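Local coordinates for adenylation domain (PDB 5N9X), which is an adenylation domain of the ANL superfamily, built from a large N-terminal part and a small C-terminal domain, and holds ATP and threonine in its pockets, at residues Val21-Phe24 with Ser25-Ala28; Thr242-Val245 with Val246-Arg249; Arg443-Pro446 with Ala447-Asp450. All coordinates share one frame; numbering follows the deposited sequence.

Contact 1. Residues Val21-Phe24 with Ser25-Ala28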
ATOM      1  N   VAL A  21      16.570  -2.821  12.232  1.00 16.09           N
ATOM      2  CA  VAL A  21      17.485  -3.820  12.763  1.00 15.84           C
ATOM      3  C   VAL A  21      17.398  -3.830  14.306  1.00 15.55           C
ATOM      4  O   VAL A  21      17.260  -4.881  14.913  1.00 13.80           O
ATOM      5  CB  VAL A  21      18.933  -3.529  12.270  1.00 14.93           C
ATOM      6  CG1 VAL A  21      19.970  -4.276  13.085  1.00 16.72           C
ATOM      7  CG2 VAL A  21      19.068  -3.817  10.767  1.00 14.64           C
ATOM      8  N   ASP A  22      17.443  -2.643  14.917  1.00 15.26           N
ATOM      9  CA  ASP A  22      17.309  -2.494  16.356  1.00 14.64           C
ATOM     10  C   ASP A  22      15.990  -3.101  16.833  1.00 23.74           C
ATOM     11  O   ASP A  22      15.963  -3.872  17.806  1.00 23.89           O
ATOM     12  CB  ASP A  22      17.357  -1.016  16.780  1.00 24.75           C
ATOM     13  CG  ASP A  22      18.732  -0.358  16.580  1.00 38.02           C
ATOM     14  OD1 ASP A  22      19.779  -1.038  16.716  1.00 30.61           O
ATOM     15  OD2 ASP A  22      18.740   0.875  16.320  1.00 37.11           O
ATOM     16  N   LEU A  23      14.896  -2.745  16.159  1.00 19.27           N
ATOM     17  CA  LEU A  23      13.570  -3.234  16.534  1.00 17.65           C
ATOM     18  C   LEU A  23      13.488  -4.749  16.530  1.00 15.29           C
ATOM     19  O   LEU A  23      12.994  -5.346  17.489  1.00 17.38           O
ATOM     20  CB  LEU A  23      12.467  -2.661  15.625  1.00 13.65           C
ATOM     21  CG  LEU A  23      12.286  -1.130  15.578  1.00 18.62           C
ATOM     22  CD1 LEU A  23      11.152  -0.743  14.616  1.00 21.11           C
ATOM     23  CD2 LEU A  23      12.108  -0.449  16.945  1.00 13.42           C
ATOM     24  N   PHE A  24      13.968  -5.369  15.463  1.00 12.79           N
ATOM     25  CA  PHE A  24      13.997  -6.819  15.411  1.00 16.43           C
ATOM     26  C   PHE A  24      14.919  -7.412  16.490  1.00 24.44           C
ATOM     27  O   PHE A  24      14.612  -8.459  17.063  1.00 18.81           O
ATOM     28  CB  PHE A  24      14.451  -7.321  14.045  1.00 13.34           C
ATOM     29  CG  PHE A  24      14.430  -8.820  13.928  1.00 17.88           C
ATOM     30  CD1 PHE A  24      13.281  -9.532  14.239  1.00 14.21           C
ATOM     31  CD2 PHE A  24      15.543  -9.515  13.510  1.00 13.13           C
ATOM     32  CE1 PHE A  24      13.247 -10.911  14.129  1.00 15.06           C
ATOM     33  CE2 PHE A  24      15.523 -10.900  13.412  1.00 17.84           C
ATOM     34  CZ  PHE A  24      14.370 -11.598  13.721  1.00 13.35           C
ATOM     35  N   SER A  25      16.046  -6.750  16.743  1.00 15.69           N
ATOM     36  CA  SER A  25      17.028  -7.225  17.714  1.00 16.10           C
ATOM     37  C   SER A  25      16.440  -7.272  19.117  1.00 19.68           C
ATOM     38  O   SER A  25      16.549  -8.266  19.832  1.00 22.83           O
ATOM     39  CB  SER A  25      18.265  -6.330  17.688  1.00 20.05           C
ATOM     40  OG  SER A  25      19.028  -6.493  18.865  1.00 25.18           O
ATOM     41  N   ARG A  26      15.801  -6.183  19.498  1.00 20.52           N
ATOM     42  CA  ARG A  26      15.137  -6.115  20.781  1.00 20.06           C
ATOM     43  C   ARG A  26      14.123  -7.252  20.935  1.00 20.00           C
ATOM     44  O   ARG A  26      14.266  -8.100  21.798  1.00 19.30           O
ATOM     45  CB  ARG A  26      14.471  -4.756  20.933  1.00 17.94           C
ATOM     46  CG  ARG A  26      13.803  -4.532  22.241  1.00 20.04           C
ATOM     47  CD  ARG A  26      12.610  -3.683  21.990  1.00 26.63           C
ATOM     48  NE  ARG A  26      12.837  -2.305  22.408  1.00 44.28           N
ATOM     49  CZ  ARG A  26      12.087  -1.279  22.014  1.00 46.77           C
ATOM     50  NH1 ARG A  26      11.072  -1.470  21.171  1.00 29.69           N
ATOM     51  NH2 ARG A  26      12.363  -0.054  22.447  1.00 50.69           N
ATOM     52  N   ALA A  27      13.120  -7.285  20.068  1.00 21.06           N
ATOM     53  CA  ALA A  27      12.107  -8.329  20.124  1.00 19.56           C
ATOM     54  C   ALA A  27      12.696  -9.742  20.102  1.00 18.03           C
ATOM     55  O   ALA A  27      12.210 -10.624  20.809  1.00 18.53           O
ATOM     56  CB  ALA A  27      11.132  -8.159  18.975  1.00 17.63           C
ATOM     57  N   ALA A  28      13.720  -9.963  19.282  1.00 12.34           N
ATOM     58  CA  ALA A  28      14.311 -11.293  19.171  1.00 16.02           C
ATOM     59  C   ALA A  28      15.151 -11.626  20.398  1.00 16.08           C
ATOM     60  O   ALA A  28      15.081 -12.744  20.900  1.00 21.43           O
ATOM     61  CB  ALA A  28      15.152 -11.422  17.904  1.00 12.34           C
TER
HETATM   62  O   HOH W   1      11.370  -4.204  19.235  1.00 20.18           O
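Helix 20-30, close to the start of the modelled chain, carries Phe24 and Ala28 one turn apart on its buried side. The phenyl ring of Phe24, with CG anti to the backbone N (chi1 -177°), turns one face to the methyl group of Ala28. That methyl sits off-centre toward the ring's rim, with Phe24 CZ 4.3 Å from Ala28 CB. Behind this pair run regular i to i+4 backbone bonds: Ala28 N to Phe24 O is 2.8 Å, and Arg26 N reaches Asp22 O at 2.9 Å. Leu23 O has two donors, since besides Ala27 N, at 3.2 Å, it accepts a hydrogen bond from a water 2.6 Å away. The same water accepts a weak, long bond from Arg26 NH1 (3.4 Å), reached by a chain bent at chi2 and chi3. Phe24 also meets Tyr46 and Leu49 of helix 46-62 and Leu86 of helix 79-90, while Ala28 touches His50. The chemistry is thus two-sided: aromatic and methyl groups pack inward between helices, whereas exposed Arg26 is tied to Leu23 O through the water by a bond that is weak on the arginine side.

Contact 2. Residues Thr242-Val245 with Val246-Arg249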
ATOM      1  N   THR A 242      -9.264 -17.345   1.906  1.00 30.44           N
ATOM      2  CA  THR A 242      -8.578 -16.291   2.618  1.00 26.15           C
ATOM      3  C   THR A 242      -9.287 -16.057   3.939  1.00 28.11           C
ATOM      4  O   THR A 242      -8.675 -16.063   5.015  1.00 26.19           O
ATOM      5  CB  THR A 242      -8.557 -15.003   1.773  1.00 31.25           C
ATOM      6  OG1 THR A 242      -7.825 -15.251   0.570  1.00 27.84           O
ATOM      7  CG2 THR A 242      -7.957 -13.832   2.547  1.00 20.43           C
ATOM      8  N   ALA A 243     -10.593 -15.855   3.850  1.00 26.25           N
ATOM      9  CA  ALA A 243     -11.416 -15.771   5.045  1.00 31.01           C
ATOM     10  C   ALA A 243     -11.153 -16.955   5.994  1.00 21.41           C
ATOM     11  O   ALA A 243     -11.015 -16.768   7.195  1.00 19.64           O
ATOM     12  CB  ALA A 243     -12.892 -15.699   4.665  1.00 19.28           C
ATOM     13  N   ARG A 244     -11.049 -18.163   5.459  1.00 18.00           N
ATOM     14  CA  ARG A 244     -10.967 -19.333   6.318  1.00 20.42           C
ATOM     15  C   ARG A 244      -9.632 -19.386   7.059  1.00 22.40           C
ATOM     16  O   ARG A 244      -9.583 -19.686   8.251  1.00 23.37           O
ATOM     17  CB  ARG A 244     -11.234 -20.600   5.500  1.00 20.75           C
ATOM     18  CG  ARG A 244     -12.704 -21.002   5.560  1.00 28.22           C
ATOM     19  CD  ARG A 244     -13.350 -21.311   4.201  1.00 28.21           C
ATOM     20  NE  ARG A 244     -13.060 -22.643   3.690  1.00 24.37           N
ATOM     21  CZ  ARG A 244     -13.786 -23.276   2.769  1.00 29.69           C
ATOM     22  NH1 ARG A 244     -14.875 -22.721   2.255  1.00 22.15           N
ATOM     23  NH2 ARG A 244     -13.426 -24.484   2.367  1.00 28.77           N
ATOM     24  N   VAL A 245      -8.560 -19.032   6.369  1.00 26.45           N
ATOM     25  CA  VAL A 245      -7.256 -18.908   7.007  1.00 24.50           C
ATOM     26  C   VAL A 245      -7.267 -17.834   8.098  1.00 19.45           C
ATOM     27  O   VAL A 245      -6.695 -18.013   9.183  1.00 16.33           O
ATOM     28  CB  VAL A 245      -6.171 -18.576   5.970  1.00 31.70           C
ATOM     29  CG1 VAL A 245      -4.873 -18.154   6.660  1.00 28.13           C
ATOM     30  CG2 VAL A 245      -5.956 -19.762   5.044  1.00 19.03           C
ATOM     31  N   VAL A 246      -7.940 -16.724   7.819  1.00 20.47           N
ATOM     32  CA  VAL A 246      -7.988 -15.622   8.776  1.00 16.75           C
ATOM     33  C   VAL A 246      -8.606 -16.055  10.118  1.00 23.31           C
ATOM     34  O   VAL A 246      -8.105 -15.699  11.192  1.00 18.56           O
ATOM     35  CB  VAL A 246      -8.764 -14.426   8.205  1.00 23.24           C
ATOM     36  CG1 VAL A 246      -9.231 -13.479   9.307  1.00 17.22           C
ATOM     37  CG2 VAL A 246      -7.915 -13.712   7.155  1.00 22.09           C
ATOM     38  N   ARG A 247      -9.682 -16.838  10.061  1.00 29.34           N
ATOM     39  CA  ARG A 247     -10.254 -17.413  11.270  1.00 22.08           C
ATOM     40  C   ARG A 247      -9.299 -18.448  11.844  1.00 20.99           C
ATOM     41  O   ARG A 247      -8.843 -18.314  12.985  1.00 20.79           O
ATOM     42  CB  ARG A 247     -11.626 -18.033  10.990  1.00 25.27           C
ATOM     43  CG  ARG A 247     -12.144 -18.948  12.092  1.00 21.87           C
ATOM     44  CD  ARG A 247     -12.365 -20.345  11.552  1.00 22.94           C
ATOM     45  NE  ARG A 247     -13.627 -20.455  10.831  1.00 26.35           N
ATOM     46  CZ  ARG A 247     -13.812 -21.231   9.768  1.00 28.84           C
ATOM     47  NH1 ARG A 247     -12.810 -21.963   9.295  1.00 34.23           N
ATOM     48  NH2 ARG A 247     -14.990 -21.262   9.162  1.00 33.06           N
ATOM     49  N   ASP A 248      -8.970 -19.453  11.040  1.00 18.12           N
ATOM     50  CA  ASP A 248      -8.157 -20.575  11.516  1.00 21.80           C
ATOM     51  C   ASP A 248      -6.741 -20.239  12.028  1.00 26.85           C
ATOM     52  O   ASP A 248      -6.278 -20.875  12.968  1.00 30.91           O
ATOM     53  CB  ASP A 248      -8.057 -21.666  10.426  1.00 17.05           C
ATOM     54  CG  ASP A 248      -9.417 -22.284  10.075  1.00 24.86           C
ATOM     55  OD1 ASP A 248     -10.205 -22.494  11.022  1.00 35.04           O
ATOM     56  OD2 ASP A 248      -9.690 -22.620   8.896  1.00 26.46           O
ATOM     57  N   ARG A 249      -6.047 -19.273  11.430  1.00 28.35           N
ATOM     58  CA  ARG A 249      -4.720 -18.917  11.921  1.00 20.26           C
ATOM     59  C   ARG A 249      -4.822 -17.849  13.016  1.00 20.01           C
ATOM     60  O   ARG A 249      -3.806 -17.366  13.516  1.00 16.58           O
ATOM     61  CB  ARG A 249      -3.825 -18.440  10.774  1.00 24.23           C
ATOM     62  CG  ARG A 249      -3.423 -19.538   9.806  1.00 20.40           C
ATOM     63  CD  ARG A 249      -2.732 -20.700  10.512  1.00 28.63           C
ATOM     64  NE  ARG A 249      -2.599 -21.863   9.626  1.00 41.63           N
ATOM     65  CZ  ARG A 249      -2.043 -23.032   9.968  1.00 45.92           C
ATOM     66  NH1 ARG A 249      -1.544 -23.216  11.184  1.00 31.05           N
ATOM     67  NH2 ARG A 249      -1.981 -24.027   9.084  1.00 43.30           N
TER
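Val245 lays its CG1 methyl against the aliphatic start of Arg249, one turn further along, where Val245 CG1 and Arg249 CG are 3.7 Å apart. The two side chains cross at a slant; with CG1 anti to the backbone N of Val245 (chi1 168°), this methyl points toward the C-terminal end of the helix, where it meets Arg249. Beneath them Arg249 N donates to Val245 O over 2.7 Å, the last of four successive i to i+4 bonds, and Arg249 itself already leaves the helix. On another side of the turn Arg244 and Arg247 run alongside each other in the same direction, their guanidinium planes 27° apart. Their contact is made by a methylene: Arg247 NH1 lies 3.9 Å from Arg244 CG, while the charges are drawn to separate acids. Arg247 NH1 forms a salt bridge with Asp248 OD1 at 3.2 Å, the oxygen lying near the guanidinium plane but being approached from above the carboxylate plane; a weak second bond goes to OD2. Arg244 NH1 instead pairs with Glu271 at the end of helix 258-271, and Arg249 NH2 with Asp41, between strands 35-39 and 42-45. The buried side of helix 239-248 is formed by Ala243, against Leu264 and Val268 of helix 258-271 and Ile273 beyond it, and by Val246 on Leu275. The helix follows strand 227-230, packs on helix 258-271, and ends just ahead of strand 253-256.

Contact 3. Residues Arg443-Pro446 with Ala447-Asp450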
ATOM      1  N   ARG A 443     -20.870   2.868 -10.253  1.00 24.44           N
ATOM      2  CA  ARG A 443     -20.925   1.853  -9.196  1.00 28.61           C
ATOM      3  C   ARG A 443     -22.291   1.757  -8.480  1.00 27.66           C
ATOM      4  O   ARG A 443     -22.656   0.708  -7.947  1.00 19.74           O
ATOM      5  CB  ARG A 443     -19.822   2.120  -8.168  1.00 30.27           C
ATOM      6  CG  ARG A 443     -18.536   1.375  -8.439  1.00 29.30           C
ATOM      7  CD  ARG A 443     -17.537   1.569  -7.308  1.00 26.46           C
ATOM      8  NE  ARG A 443     -16.184   1.712  -7.836  1.00 37.63           N
ATOM      9  CZ  ARG A 443     -15.533   2.870  -7.872  1.00 37.67           C
ATOM     10  NH1 ARG A 443     -16.109   3.973  -7.397  1.00 33.10           N
ATOM     11  NH2 ARG A 443     -14.316   2.931  -8.382  1.00 31.85           N
ATOM     12  N   THR A 444     -23.035   2.855  -8.490  1.00 23.81           N
ATOM     13  CA  THR A 444     -24.389   2.916  -7.929  1.00 26.51           C
ATOM     14  C   THR A 444     -25.322   1.868  -8.552  1.00 26.86           C
ATOM     15  O   THR A 444     -26.322   1.485  -7.958  1.00 25.50           O
ATOM     16  CB  THR A 444     -24.967   4.352  -8.095  1.00 22.00           C
ATOM     17  OG1 THR A 444     -24.601   5.137  -6.958  1.00 24.08           O
ATOM     18  CG2 THR A 444     -26.453   4.365  -8.200  1.00 38.99           C
ATOM     19  N   HIS A 445     -24.963   1.343  -9.716  1.00 23.01           N
ATOM     20  CA  HIS A 445     -25.766   0.268 -10.305  1.00 33.82           C
ATOM     21  C   HIS A 445     -25.564  -1.067  -9.579  1.00 26.17           C
ATOM     22  O   HIS A 445     -24.466  -1.603  -9.562  1.00 25.87           O
ATOM     23  CB  HIS A 445     -25.444   0.100 -11.793  1.00 27.08           C
ATOM     24  CG  HIS A 445     -26.449  -0.719 -12.536  1.00 20.65           C
ATOM     25  ND1 HIS A 445     -26.558  -2.084 -12.386  1.00 27.58           N
ATOM     26  CD2 HIS A 445     -27.399  -0.361 -13.426  1.00 20.33           C
ATOM     27  CE1 HIS A 445     -27.528  -2.532 -13.161  1.00 20.75           C
ATOM     28  NE2 HIS A 445     -28.052  -1.506 -13.804  1.00 24.38           N
ATOM     29  N   PRO A 446     -26.650  -1.642  -9.051  1.00 27.20           N
ATOM     30  CA  PRO A 446     -26.573  -2.815  -8.158  1.00 26.38           C
ATOM     31  C   PRO A 446     -25.733  -3.999  -8.671  1.00 31.14           C
ATOM     32  O   PRO A 446     -25.083  -4.676  -7.873  1.00 34.73           O
ATOM     33  CB  PRO A 446     -28.041  -3.240  -7.992  1.00 25.45           C
ATOM     34  CG  PRO A 446     -28.880  -2.205  -8.735  1.00 30.39           C
ATOM     35  CD  PRO A 446     -27.980  -1.469  -9.659  1.00 23.09           C
ATOM     36  N   ALA A 447     -25.735  -4.230  -9.978  1.00 39.50           N
ATOM     37  CA  ALA A 447     -25.019  -5.358 -10.566  1.00 33.46           C
ATOM     38  C   ALA A 447     -23.583  -4.997 -11.002  1.00 39.10           C
ATOM     39  O   ALA A 447     -22.881  -5.818 -11.628  1.00 33.30           O
ATOM     40  CB  ALA A 447     -25.803  -5.904 -11.744  1.00 23.65           C
ATOM     41  N   VAL A 448     -23.153  -3.783 -10.670  1.00 23.78           N
ATOM     42  CA  VAL A 448     -21.805  -3.348 -10.977  1.00 30.35           C
ATOM     43  C   VAL A 448     -20.901  -3.349  -9.754  1.00 34.97           C
ATOM     44  O   VAL A 448     -21.134  -2.581  -8.822  1.00 30.57           O
ATOM     45  CB  VAL A 448     -21.785  -1.927 -11.569  1.00 30.40           C
ATOM     46  CG1 VAL A 448     -20.340  -1.485 -11.786  1.00 23.26           C
ATOM     47  CG2 VAL A 448     -22.565  -1.879 -12.866  1.00 25.74           C
ATOM     48  N   VAL A 449     -19.866  -4.190  -9.762  1.00 35.97           N
ATOM     49  CA  VAL A 449     -18.839  -4.141  -8.718  1.00 33.34           C
ATOM     50  C   VAL A 449     -17.949  -2.902  -8.848  1.00 26.84           C
ATOM     51  O   VAL A 449     -17.915  -2.073  -7.948  1.00 36.10           O
ATOM     52  CB  VAL A 449     -17.932  -5.407  -8.721  1.00 36.03           C
ATOM     53  CG1 VAL A 449     -17.194  -5.529  -7.392  1.00 40.30           C
ATOM     54  CG2 VAL A 449     -18.756  -6.659  -8.935  1.00 38.76           C
ATOM     55  N   ASP A 450     -17.232  -2.771  -9.959  1.00 21.28           N
ATOM     56  CA  ASP A 450     -16.202  -1.740 -10.047  1.00 20.76           C
ATOM     57  C   ASP A 450     -16.208  -0.974 -11.359  1.00 21.60           C
ATOM     58  O   ASP A 450     -16.607  -1.504 -12.396  1.00 25.60           O
ATOM     59  CB  ASP A 450     -14.825  -2.375  -9.845  1.00 26.59           C
ATOM     60  CG  ASP A 450     -13.915  -1.528  -8.991  1.00 31.08           C
ATOM     61  OD1 ASP A 450     -13.993  -0.275  -9.060  1.00 37.87           O
ATOM     62  OD2 ASP A 450     -13.127  -2.129  -8.228  1.00 49.15           O
TER
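Asp450 OD1 is gripped by two nitrogens of one arginine, Arg443 NE at 3.2 Å and Arg443 NH2 at 3.3 Å, and is also hydrogen-bonded to a residue flanking the segments. The guanidinium presents its side edge, with the oxygen almost exactly in its plane, yet the carboxylate is turned 67° from that plane. NE therefore approaches OD1 from above the carboxylate, and NH2 nearly in line with the C-O bond; NH2 also faces Glu439 in a long, weak ion pair. Arg443 runs beside the returning chain, its CG 3.5 Å from Val449 O.

The chain reverses through a type I beta turn, His445 to Val448, closed by Val448 N to His445 O at 2.8 Å. With CG of His445 swung opposite the backbone N (chi1 -165°) and the ring turned at chi2 -72°, ND1 accepts a weak bond from Ala447 N at 3.3 Å. Pro446 CD rests over one ring face, toward the rim, and Val448 CG2 comes within 3.7 Å of His445 CB, the side chains crossing at about a right angle. On helix 482-492, His488 meets the His445 ring edge-to-face and Leu485 packs on Val448. Turn and ion pair join helix 435-443 to strand 450-457; the side-on, two-nitrogen grip on one oxygen should limit the guanidinium's rotation and probably favours charged Asp450, while the ND1 acceptor is consistent with a neutral ring protonated at NE2.

Overall arrangement
All three contacts are local and follow one another along the chain without touching. Contacts 1 and 2 are helical turns of the large N-terminal part, their centres 28 Å apart and their nearest atoms about 18 Å apart. Contact 3, a reversal in the C-terminal domain, also lies 28 Å from contact 2 between centres, with nearest atoms about 16 Å apart. Contacts 1 and 3 stand on opposite sides of the chain's centre, 46 Å between centres. Contact 3 comes within about 11 Å of the bound ATP, measured from the side chain of Arg443, and none of the residues in the three contacts belongs to the threonine pocket.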